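PDB 3D37: tail protein, 43 kDa from Neisseria meningitidis MC58, which is of unknown function but probably forms part of the tail baseplate or hub of a Mu-like phage. Local coordinates for residues I33-F38 against D93-L98; E57-V62 against G71-Q76; K128-K133 against G172-G177. One frame throughout, in Å; residues are numbered along the deposited sequence.

Interaction 1: residues I33-F38 against D93-L98; sequences IPADSF and DLAGFL
Asp93 faces Asp36, and most of the contact passes through this one residue. Its backbone N donates to Asp36 O at 2.9 Å, a bond with an N-H...O angle of 159°. The carboxylate turns back on the same partner. With chi1 at 74°, CG sits between Asp93's own backbone N and carbonyl carbon, which brings Asp93 OD2 to Asp36 N for a weak bond of 3.1 Å. OD2 also hydrogen-bonds to two waters, one shared with Pro34 O, the other with Asp36 OD2. The second water matters because the two carboxylates, their planes 41° apart, approach to 3.7 Å between Asp36 OD2 and Asp93 OD2. Such a pair of like charges would repel, and the water between them probably eases this, as does the bond from Asp30 N to Asp36 OD1.

The other carboxylate oxygen serves the turn that follows: Ala95 N gives Asp93 OD1 a weak capping bond of 3.0 Å. Asp93 OD1 also lies 3.4 Å from Ala35 CA. Ala95 then points its methyl toward the 33-38 loop, where Ala95 CB lies 3.5 Å from Pro34 O and 4.3 Å from Ala35 CB. The backbone N of Gly96, bonded to Asp93 O, comes up beside Ala35 CB. Trp152 of helix 151-161 packs on both Pro34 and Ala95, and Leu168 on Asp93 and Ala95. The arrangement is that of an aspartate ahead of the turn into a helix, its side chain making a capping bond while its backbone N bonds to the neighbouring stretch of chain, probably near the join of the GpP-like and gp44-like parts.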
ATOM      1  N   ILE A  33     -29.719  -3.204  16.048  1.00 29.62           N
ATOM      2  CA  ILE A  33     -28.687  -3.987  16.703  1.00 29.33           C
ATOM      3  C   ILE A  33     -28.888  -3.834  18.231  1.00 28.93           C
ATOM      4  O   ILE A  33     -28.896  -2.731  18.737  1.00 29.79           O
ATOM      5  CB  ILE A  33     -27.283  -3.593  16.192  1.00 30.27           C
ATOM      6  CG1 ILE A  33     -27.194  -3.835  14.697  1.00 27.51           C
ATOM      7  CG2 ILE A  33     -26.120  -4.345  16.936  1.00 27.56           C
ATOM      8  CD1 ILE A  33     -26.016  -3.047  14.028  1.00 30.77           C
ATOM      9  N   PRO A  34     -29.104  -4.949  18.961  1.00 28.60           N
ATOM     10  CA  PRO A  34     -29.427  -4.938  20.406  1.00 29.40           C
ATOM     11  C   PRO A  34     -28.511  -4.078  21.298  1.00 29.36           C
ATOM     12  O   PRO A  34     -28.988  -3.146  21.930  1.00 31.54           O
ATOM     13  CB  PRO A  34     -29.303  -6.427  20.802  1.00 28.23           C
ATOM     14  CG  PRO A  34     -29.753  -7.158  19.575  1.00 29.15           C
ATOM     15  CD  PRO A  34     -29.029  -6.342  18.460  1.00 28.39           C
ATOM     16  N   ALA A  35     -27.222  -4.369  21.324  1.00 29.36           N
ATOM     17  CA  ALA A  35     -26.289  -3.677  22.223  1.00 29.30           C
ATOM     18  C   ALA A  35     -25.444  -2.685  21.411  1.00 29.34           C
ATOM     19  O   ALA A  35     -24.659  -3.105  20.569  1.00 30.98           O
ATOM     20  CB  ALA A  35     -25.372  -4.672  22.932  1.00 29.07           C
ATOM     21  N   ASP A  36     -25.636  -1.386  21.646  1.00 28.90           N
ATOM     22  CA  ASP A  36     -24.765  -0.352  21.089  1.00 28.01           C
ATOM     23  C   ASP A  36     -23.341  -0.610  21.620  1.00 27.95           C
ATOM     24  O   ASP A  36     -23.161  -1.250  22.644  1.00 28.46           O
ATOM     25  CB  ASP A  36     -25.248   1.053  21.471  1.00 26.50           C
ATOM     26  CG  ASP A  36     -26.641   1.400  20.924  1.00 26.98           C
ATOM     27  OD1 ASP A  36     -27.184   0.704  20.011  1.00 23.46           O
ATOM     28  OD2 ASP A  36     -27.166   2.443  21.367  1.00 23.87           O
ATOM     29  N   SER A  37     -22.333  -0.176  20.871  1.00 28.79           N
ATOM     30  CA  SER A  37     -20.975  -0.475  21.195  1.00 28.70           C
ATOM     31  C   SER A  37     -20.018   0.698  20.977  1.00 27.89           C
ATOM     32  O   SER A  37     -20.296   1.716  20.327  1.00 26.11           O
ATOM     33  CB  SER A  37     -20.488  -1.652  20.331  1.00 29.30           C
ATOM     34  OG  SER A  37     -20.588  -1.320  18.994  1.00 31.89           O
ATOM     35  N   PHE A  38     -18.878   0.538  21.591  1.00 28.12           N
ATOM     36  CA  PHE A  38     -17.837   1.511  21.520  1.00 28.90           C
ATOM     37  C   PHE A  38     -16.488   0.821  21.455  1.00 29.11           C
ATOM     38  O   PHE A  38     -16.300  -0.302  21.954  1.00 27.02           O
ATOM     39  CB  PHE A  38     -17.892   2.486  22.701  1.00 30.05           C
ATOM     40  CG  PHE A  38     -17.683   1.850  24.048  1.00 30.44           C
ATOM     41  CD1 PHE A  38     -16.401   1.729  24.590  1.00 30.89           C
ATOM     42  CD2 PHE A  38     -18.776   1.427  24.803  1.00 30.41           C
ATOM     43  CE1 PHE A  38     -16.192   1.142  25.859  1.00 30.91           C
ATOM     44  CE2 PHE A  38     -18.569   0.829  26.094  1.00 32.29           C
ATOM     45  CZ  PHE A  38     -17.276   0.693  26.602  1.00 30.51           C
ATOM     46  N   ASP A  93     -23.195  -1.186  25.527  1.00 29.24           N
ATOM     47  CA  ASP A  93     -24.183  -0.561  26.442  1.00 29.92           C
ATOM     48  C   ASP A  93     -24.835  -1.606  27.379  1.00 29.75           C
ATOM     49  O   ASP A  93     -24.484  -2.778  27.339  1.00 29.21           O
ATOM     50  CB  ASP A  93     -25.225   0.290  25.671  1.00 29.47           C
ATOM     51  CG  ASP A  93     -26.235  -0.548  24.928  1.00 29.95           C
ATOM     52  OD1 ASP A  93     -26.238  -1.791  25.085  1.00 27.66           O
ATOM     53  OD2 ASP A  93     -26.992   0.016  24.117  1.00 31.80           O
ATOM     54  N   LEU A  94     -25.768  -1.168  28.231  1.00 31.32           N
ATOM     55  CA  LEU A  94     -26.296  -2.034  29.275  1.00 32.87           C
ATOM     56  C   LEU A  94     -27.190  -3.142  28.722  1.00 33.92           C
ATOM     57  O   LEU A  94     -27.489  -4.102  29.431  1.00 35.10           O
ATOM     58  CB  LEU A  94     -27.031  -1.216  30.349  1.00 33.73           C
ATOM     59  CG  LEU A  94     -26.286  -0.083  31.058  1.00 32.67           C
ATOM     60  CD1 LEU A  94     -27.255   0.665  32.037  1.00 35.22           C
ATOM     61  CD2 LEU A  94     -25.064  -0.595  31.782  1.00 36.22           C
ATOM     62  N   ALA A  95     -27.620  -3.016  27.459  1.00 34.10           N
ATOM     63  CA  ALA A  95     -28.320  -4.107  26.779  1.00 33.68           C
ATOM     64  C   ALA A  95     -27.461  -5.318  26.697  1.00 33.59           C
ATOM     65  O   ALA A  95     -27.981  -6.355  26.558  1.00 34.14           O
ATOM     66  CB  ALA A  95     -28.753  -3.692  25.370  1.00 33.56           C
ATOM     67  N   GLY A  96     -26.129  -5.186  26.714  1.00 34.66           N
ATOM     68  CA  GLY A  96     -25.227  -6.332  26.785  1.00 34.70           C
ATOM     69  C   GLY A  96     -25.570  -7.375  27.850  1.00 35.90           C
ATOM     70  O   GLY A  96     -25.489  -8.542  27.584  1.00 34.43           O
ATOM     71  N   PHE A  97     -25.935  -6.946  29.060  1.00 36.84           N
ATOM     72  CA  PHE A  97     -26.494  -7.837  30.066  1.00 38.40           C
ATOM     73  C   PHE A  97     -27.731  -8.629  29.598  1.00 39.55           C
ATOM     74  O   PHE A  97     -27.809  -9.843  29.755  1.00 39.69           O
ATOM     75  CB  PHE A  97     -26.926  -7.042  31.305  1.00 39.36           C
ATOM     76  CG  PHE A  97     -25.778  -6.472  32.099  1.00 40.36           C
ATOM     77  CD1 PHE A  97     -24.907  -7.323  32.795  1.00 39.09           C
ATOM     78  CD2 PHE A  97     -25.592  -5.079  32.173  1.00 40.34           C
ATOM     79  CE1 PHE A  97     -23.862  -6.803  33.543  1.00 39.78           C
ATOM     80  CE2 PHE A  97     -24.546  -4.543  32.912  1.00 40.54           C
ATOM     81  CZ  PHE A  97     -23.678  -5.411  33.616  1.00 40.74           C
ATOM     82  N   LEU A  98     -28.710  -7.930  29.037  1.00 40.37           N
ATOM     83  CA  LEU A  98     -29.944  -8.579  28.568  1.00 40.15           C
ATOM     84  C   LEU A  98     -29.699  -9.506  27.371  1.00 39.84           C
ATOM     85  O   LEU A  98     -30.294 -10.559  27.281  1.00 39.74           O
ATOM     86  CB  LEU A  98     -30.973  -7.508  28.226  1.00 40.91           C
ATOM     87  CG  LEU A  98     -31.236  -6.467  29.334  1.00 43.39           C
ATOM     88  CD1 LEU A  98     -32.669  -5.966  29.328  1.00 43.56           C
ATOM     89  CD2 LEU A  98     -30.892  -7.028  30.696  1.00 42.31           C
TER
HETATM   90  O   HOH W   1     -29.469  -0.715  23.194  1.00 29.32           O
HETATM   91  O   HOH W   2     -26.709   2.791  24.295  1.00 35.74           O

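Interaction 2: residues E57-V62 against G71-Q76; sequences ESCEVV and GIIGSQ
Glu57 opens the pairing with its carbonyl: Ile73 N donates to Glu57 O at 3.0 Å, the C=O...N angle being 165°, so the donor lies almost on the carbonyl axis. The same oxygen, Glu57 O, is approached by Ile72 CA, at 3.5 Å, in a CA-H...O contact, and Ile72 CG2 rests near it. Ser58 stands opposite Ile72 as a non-hydrogen-bonded antiparallel pair, its CA turned to Gly71 O. Both side chains of this pair look out on the face where Leu245 of the second subunit packs against them.

Cys59 forms the hydrogen-bonded pair with Gly71. Cys59 N donates to Gly71 O at 2.8 Å from above the carbonyl plane, and Cys59 O takes the N-H of Gly71 N at 3.0 Å, nearly straight at 176°. The thiol points to the other face of the sheet. With chi1 at 67°, Cys59 SG is tucked between the backbone N and the carbonyl carbon of its own residue, and there it meets Ile73 CG1 at 3.8 Å. Phe38 lies against both Cys59 and Ile73, and Val14 against Cys59, so the sulfur is held among hydrocarbon. Beyond Cys59 the pairing of this beta hairpin, strands 58-63 and 66-81, goes on, Val61 bonding to Val68 and Met69 earlier in strand 66-81.

Three backbone bonds therefore do the holding here, while the side chains sort themselves by surroundings: Cys59 SG and the buried Ile73 meet among apolar side chains, and Ser58 and Ile72 turn to a neighbouring subunit.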
ATOM      1  N   GLU A  57     -15.136  -2.770  34.043  1.00 37.42           N
ATOM      2  CA  GLU A  57     -15.577  -1.551  34.760  1.00 36.82           C
ATOM      3  C   GLU A  57     -16.772  -0.891  34.057  1.00 35.22           C
ATOM      4  O   GLU A  57     -16.888  -0.938  32.846  1.00 34.58           O
ATOM      5  CB  GLU A  57     -14.452  -0.507  34.798  1.00 37.68           C
ATOM      6  CG  GLU A  57     -13.256  -0.856  35.652  1.00 40.94           C
ATOM      7  CD  GLU A  57     -13.634  -1.022  37.066  1.00 47.97           C
ATOM      8  OE1 GLU A  57     -14.476  -0.232  37.530  1.00 52.96           O
ATOM      9  OE2 GLU A  57     -13.144  -1.975  37.716  1.00 54.33           O
ATOM     10  N   SER A  58     -17.628  -0.259  34.843  1.00 34.25           N
ATOM     11  CA  SER A  58     -18.739   0.509  34.351  1.00 34.06           C
ATOM     12  C   SER A  58     -18.213   1.801  33.782  1.00 32.78           C
ATOM     13  O   SER A  58     -17.260   2.353  34.291  1.00 31.76           O
ATOM     14  CB  SER A  58     -19.704   0.837  35.486  1.00 34.38           C
ATOM     15  OG  SER A  58     -20.455  -0.300  35.759  1.00 38.01           O
ATOM     16  N   CYS A  59     -18.811   2.275  32.700  1.00 31.58           N
ATOM     17  CA  CYS A  59     -18.310   3.510  32.092  1.00 31.05           C
ATOM     18  C   CYS A  59     -19.413   4.345  31.453  1.00 29.79           C
ATOM     19  O   CYS A  59     -20.509   3.887  31.235  1.00 29.15           O
ATOM     20  CB  CYS A  59     -17.207   3.219  31.068  1.00 30.54           C
ATOM     21  SG  CYS A  59     -17.739   2.325  29.585  1.00 32.76           S
ATOM     22  N   GLU A  60     -19.056   5.568  31.140  1.00 30.21           N
ATOM     23  CA  GLU A  60     -19.893   6.449  30.343  1.00 31.12           C
ATOM     24  C   GLU A  60     -19.035   7.028  29.251  1.00 29.98           C
ATOM     25  O   GLU A  60     -17.851   7.314  29.454  1.00 30.47           O
ATOM     26  CB  GLU A  60     -20.518   7.558  31.225  1.00 30.94           C
ATOM     27  CG  GLU A  60     -21.558   7.010  32.155  1.00 30.64           C
ATOM     28  CD  GLU A  60     -21.888   7.963  33.321  1.00 34.21           C
ATOM     29  OE1 GLU A  60     -20.999   8.684  33.757  1.00 36.60           O
ATOM     30  OE2 GLU A  60     -23.047   7.986  33.799  1.00 36.62           O
ATOM     31  N   VAL A  61     -19.617   7.148  28.061  1.00 29.42           N
ATOM     32  CA  VAL A  61     -18.926   7.742  26.968  1.00 27.93           C
ATOM     33  C   VAL A  61     -19.457   9.175  26.913  1.00 28.61           C
ATOM     34  O   VAL A  61     -20.633   9.382  26.970  1.00 28.62           O
ATOM     35  CB  VAL A  61     -19.152   6.973  25.663  1.00 28.17           C
ATOM     36  CG1 VAL A  61     -18.436   7.755  24.412  1.00 22.78           C
ATOM     37  CG2 VAL A  61     -18.705   5.469  25.835  1.00 30.05           C
ATOM     38  N   VAL A  62     -18.575  10.164  26.873  1.00 29.74           N
ATOM     39  CA  VAL A  62     -19.021  11.553  27.021  1.00 30.10           C
ATOM     40  C   VAL A  62     -18.410  12.376  25.889  1.00 29.90           C
ATOM     41  O   VAL A  62     -17.227  12.277  25.604  1.00 28.89           O
ATOM     42  CB  VAL A  62     -18.630  12.143  28.425  1.00 31.61           C
ATOM     43  CG1 VAL A  62     -19.397  13.466  28.722  1.00 30.69           C
ATOM     44  CG2 VAL A  62     -18.927  11.148  29.530  1.00 30.57           C
ATOM     45  N   GLY A  71     -22.372   2.057  29.705  1.00 29.29           N
ATOM     46  CA  GLY A  71     -22.075   0.646  29.494  1.00 29.34           C
ATOM     47  C   GLY A  71     -20.954   0.080  30.336  1.00 29.13           C
ATOM     48  O   GLY A  71     -20.659   0.573  31.396  1.00 27.81           O
ATOM     49  N   ILE A  72     -20.309  -0.947  29.802  1.00 29.73           N
ATOM     50  CA  ILE A  72     -19.337  -1.738  30.528  1.00 29.85           C
ATOM     51  C   ILE A  72     -18.206  -1.994  29.549  1.00 29.96           C
ATOM     52  O   ILE A  72     -18.441  -2.387  28.406  1.00 29.60           O
ATOM     53  CB  ILE A  72     -19.927  -3.131  31.059  1.00 30.07           C
ATOM     54  CG1 ILE A  72     -21.100  -2.907  32.001  1.00 32.10           C
ATOM     55  CG2 ILE A  72     -18.875  -3.964  31.856  1.00 28.43           C
ATOM     56  CD1 ILE A  72     -22.376  -2.650  31.280  1.00 39.19           C
ATOM     57  N   ILE A  73     -16.983  -1.775  30.016  1.00 29.97           N
ATOM     58  CA  ILE A  73     -15.774  -2.135  29.251  1.00 30.54           C
ATOM     59  C   ILE A  73     -15.692  -3.672  29.260  1.00 30.87           C
ATOM     60  O   ILE A  73     -15.617  -4.324  30.328  1.00 30.92           O
ATOM     61  CB  ILE A  73     -14.541  -1.471  29.832  1.00 30.25           C
ATOM     62  CG1 ILE A  73     -14.736   0.060  29.761  1.00 32.28           C
ATOM     63  CG2 ILE A  73     -13.185  -1.844  29.045  1.00 29.68           C
ATOM     64  CD1 ILE A  73     -13.657   0.809  30.397  1.00 31.15           C
ATOM     65  N   GLY A  74     -15.798  -4.251  28.071  1.00 30.69           N
ATOM     66  CA  GLY A  74     -15.741  -5.680  27.929  1.00 31.51           C
ATOM     67  C   GLY A  74     -14.337  -6.171  27.736  1.00 32.49           C
ATOM     68  O   GLY A  74     -14.018  -7.285  28.087  1.00 34.55           O
ATOM     69  N   SER A  75     -13.488  -5.372  27.127  1.00 32.88           N
ATOM     70  CA  SER A  75     -12.168  -5.834  26.825  1.00 33.02           C
ATOM     71  C   SER A  75     -11.168  -4.710  26.670  1.00 31.93           C
ATOM     72  O   SER A  75     -11.506  -3.564  26.372  1.00 30.02           O
ATOM     73  CB  SER A  75     -12.160  -6.753  25.598  1.00 33.20           C
ATOM     74  OG  SER A  75     -12.233  -6.078  24.391  1.00 34.22           O
ATOM     75  N   GLN A  76      -9.923  -5.066  26.924  1.00 31.69           N
ATOM     76  CA  GLN A  76      -8.816  -4.122  26.875  1.00 31.80           C
ATOM     77  C   GLN A  76      -7.599  -4.781  26.282  1.00 30.44           C
ATOM     78  O   GLN A  76      -7.272  -5.911  26.609  1.00 29.95           O
ATOM     79  CB  GLN A  76      -8.538  -3.586  28.305  1.00 31.30           C
ATOM     80  CG  GLN A  76      -7.375  -2.563  28.369  1.00 34.09           C
ATOM     81  CD  GLN A  76      -7.212  -1.925  29.770  1.00 35.74           C
ATOM     82  OE1 GLN A  76      -8.178  -1.634  30.462  1.00 39.07           O
ATOM     83  NE2 GLN A  76      -5.974  -1.738  30.179  1.00 41.85           N
TER

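Interaction 3: residues K128-K133 against G172-G177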
ATOM      1  N   LYS A 128     -31.454   1.998  35.527  1.00 48.75           N
ATOM      2  CA  LYS A 128     -32.078   2.733  36.621  1.00 48.87           C
ATOM      3  C   LYS A 128     -33.457   3.328  36.312  1.00 48.31           C
ATOM      4  O   LYS A 128     -34.105   3.834  37.230  1.00 49.33           O
ATOM      5  CB  LYS A 128     -31.155   3.853  37.092  1.00 50.03           C
ATOM      6  CG  LYS A 128     -29.948   3.413  37.893  1.00 51.17           C
ATOM      7  CD  LYS A 128     -28.990   4.574  38.089  1.00 51.13           C
ATOM      8  CE  LYS A 128     -27.759   4.156  38.923  1.00 53.76           C
ATOM      9  NZ  LYS A 128     -26.552   5.063  38.719  1.00 53.98           N
ATOM     10  N   ALA A 129     -33.905   3.288  35.052  1.00 47.27           N
ATOM     11  CA  ALA A 129     -35.295   3.620  34.703  1.00 46.07           C
ATOM     12  C   ALA A 129     -35.716   2.876  33.460  1.00 45.68           C
ATOM     13  O   ALA A 129     -34.892   2.611  32.570  1.00 43.86           O
ATOM     14  CB  ALA A 129     -35.489   5.113  34.492  1.00 46.37           C
ATOM     15  N   VAL A 130     -37.004   2.517  33.418  1.00 44.12           N
ATOM     16  CA  VAL A 130     -37.636   1.966  32.222  1.00 44.02           C
ATOM     17  C   VAL A 130     -38.790   2.909  31.815  1.00 44.72           C
ATOM     18  O   VAL A 130     -39.648   3.246  32.628  1.00 45.08           O
ATOM     19  CB  VAL A 130     -38.130   0.541  32.461  1.00 43.13           C
ATOM     20  CG1 VAL A 130     -38.571  -0.113  31.161  1.00 39.96           C
ATOM     21  CG2 VAL A 130     -37.040  -0.266  33.155  1.00 40.18           C
ATOM     22  N   VAL A 131     -38.803   3.303  30.554  1.00 44.93           N
ATOM     23  CA  VAL A 131     -39.694   4.326  30.045  1.00 45.42           C
ATOM     24  C   VAL A 131     -40.393   3.745  28.814  1.00 45.75           C
ATOM     25  O   VAL A 131     -39.882   2.795  28.166  1.00 44.30           O
ATOM     26  CB  VAL A 131     -38.879   5.634  29.759  1.00 46.08           C
ATOM     27  CG1 VAL A 131     -39.505   6.515  28.670  1.00 48.27           C
ATOM     28  CG2 VAL A 131     -38.702   6.446  31.057  1.00 45.62           C
ATOM     29  N   LEU A 132     -41.602   4.254  28.545  1.00 46.00           N
ATOM     30  CA  LEU A 132     -42.385   3.837  27.377  1.00 46.49           C
ATOM     31  C   LEU A 132     -42.310   5.033  26.452  1.00 47.11           C
ATOM     32  O   LEU A 132     -42.506   6.186  26.863  1.00 47.20           O
ATOM     33  CB  LEU A 132     -43.830   3.402  27.724  1.00 46.61           C
ATOM     34  CG  LEU A 132     -44.797   2.894  26.624  1.00 44.73           C
ATOM     35  CD1 LEU A 132     -44.548   1.465  26.206  1.00 39.44           C
ATOM     36  CD2 LEU A 132     -46.285   3.062  27.048  1.00 46.67           C
ATOM     37  N   LYS A 133     -41.924   4.759  25.214  1.00 47.95           N
ATOM     38  CA  LYS A 133     -41.760   5.820  24.221  1.00 48.56           C
ATOM     39  C   LYS A 133     -42.859   5.599  23.167  1.00 48.77           C
ATOM     40  O   LYS A 133     -42.616   5.250  21.998  1.00 48.35           O
ATOM     41  CB  LYS A 133     -40.326   5.776  23.666  1.00 48.79           C
ATOM     42  CG  LYS A 133     -39.579   7.078  23.729  1.00 49.90           C
ATOM     43  CD  LYS A 133     -39.287   7.513  25.144  1.00 51.28           C
ATOM     44  CE  LYS A 133     -38.640   8.872  25.157  1.00 52.13           C
ATOM     45  NZ  LYS A 133     -37.250   8.799  24.617  1.00 52.63           N
ATOM     46  N   GLY A 172     -28.590   5.258  29.951  1.00 31.43           N
ATOM     47  CA  GLY A 172     -28.768   3.933  30.523  1.00 31.63           C
ATOM     48  C   GLY A 172     -30.230   3.518  30.793  1.00 31.89           C
ATOM     49  O   GLY A 172     -30.458   2.428  31.309  1.00 30.08           O
ATOM     50  N   THR A 173     -31.197   4.377  30.442  1.00 32.65           N
ATOM     51  CA  THR A 173     -32.647   4.039  30.541  1.00 33.39           C
ATOM     52  C   THR A 173     -33.023   3.075  29.427  1.00 33.70           C
ATOM     53  O   THR A 173     -32.648   3.269  28.268  1.00 32.21           O
ATOM     54  CB  THR A 173     -33.513   5.319  30.382  1.00 33.52           C
ATOM     55  OG1 THR A 173     -33.096   6.303  31.316  1.00 36.35           O
ATOM     56  CG2 THR A 173     -34.980   5.070  30.557  1.00 34.69           C
ATOM     57  N   LEU A 174     -33.745   2.012  29.793  1.00 33.64           N
ATOM     58  CA  LEU A 174     -34.319   1.111  28.837  1.00 34.20           C
ATOM     59  C   LEU A 174     -35.655   1.742  28.323  1.00 35.02           C
ATOM     60  O   LEU A 174     -36.489   2.197  29.128  1.00 34.35           O
ATOM     61  CB  LEU A 174     -34.537  -0.238  29.496  1.00 33.97           C
ATOM     62  CG  LEU A 174     -35.222  -1.334  28.680  1.00 35.80           C
ATOM     63  CD1 LEU A 174     -34.438  -1.719  27.406  1.00 32.98           C
ATOM     64  CD2 LEU A 174     -35.476  -2.546  29.604  1.00 33.70           C
ATOM     65  N   VAL A 175     -35.823   1.798  26.999  1.00 34.48           N
ATOM     66  CA  VAL A 175     -37.030   2.329  26.398  1.00 34.67           C
ATOM     67  C   VAL A 175     -37.680   1.163  25.691  1.00 35.50           C
ATOM     68  O   VAL A 175     -36.973   0.323  25.171  1.00 35.14           O
ATOM     69  CB  VAL A 175     -36.751   3.468  25.457  1.00 33.55           C
ATOM     70  CG1 VAL A 175     -37.994   3.824  24.629  1.00 33.55           C
ATOM     71  CG2 VAL A 175     -36.265   4.678  26.216  1.00 33.74           C
ATOM     72  N   VAL A 176     -39.013   1.024  25.814  1.00 37.14           N
ATOM     73  CA  VAL A 176     -39.812   0.239  24.837  1.00 37.35           C
ATOM     74  C   VAL A 176     -40.664   1.283  24.180  1.00 37.18           C
ATOM     75  O   VAL A 176     -41.236   2.166  24.851  1.00 38.43           O
ATOM     76  CB  VAL A 176     -40.624  -0.942  25.400  1.00 38.40           C
ATOM     77  CG1 VAL A 176     -41.540  -1.500  24.324  1.00 40.93           C
ATOM     78  CG2 VAL A 176     -39.702  -2.073  25.824  1.00 39.70           C
ATOM     79  N   GLY A 177     -40.664   1.264  22.856  1.00 36.41           N
ATOM     80  CA  GLY A 177     -41.234   2.369  22.118  1.00 36.42           C
ATOM     81  C   GLY A 177     -41.075   2.300  20.618  1.00 36.01           C
ATOM     82  O   GLY A 177     -40.887   1.243  20.036  1.00 35.78           O
TER
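Strands 130-133 and 174-177 run parallel, their short axes 25° apart in direction and 4.5 Å apart at closest approach, in a register that sets Val130 against Leu174 and Lys133 against Gly177. Four bonds step from one to the other: Leu174 N to Ala129 O, Val131 N to Leu174 O, Val176 N to Val131 O and, shortest, Lys133 N to Val176 O at 2.7 Å.

On one face Val130 CG1 meets Leu174 CD2 at 4.2 Å, and Leu132 brings CD1 within 3.6 Å of Val176 O. Helices 113-121 and 151-161 cover this side, through Ala117 on Val130 and Leu155 on Leu174. On the other face Val131 CG1 lies 4.5 Å from Val175 CG2. Thr173 puts CG2 anti to its backbone N (chi1 -54° for OG1), so that Thr173 CG2 lies 4.0 Å from both Ala129 CB and Val131 CG2, while OG1 bonds to Asp171. Lys133 ends in a salt bridge with Glu169.

With strand 165-168 antiparallel on the far side of 174-177, this makes a small three-stranded mixed sheet with helices packed on one face, an alpha/beta layer within the gp44-like second domain.

How the interactions relate
Interactions 1 and 2 belong to the same sheet system, with interaction 2 nested in the loop that interaction 1 closes; Phe38 CZ of the first touches Cys59 SG of the second at 3.4 Å, and Ile72 CD1 packs on Leu94 and Phe97. Interaction 3 stands apart, in the three-stranded sheet of the second domain, meeting interaction 1 where Leu94 nears Gly172 and lying about 7 Å from interaction 2 between nearest atoms. All three are partly buried. Interaction 1 combines one backbone bond with the carboxylate of Asp93 and two bridging waters; interaction 2 mixes an apolar inner face with one turned to another subunit; interaction 3, touched by no other chain, is regular parallel pairing under helices.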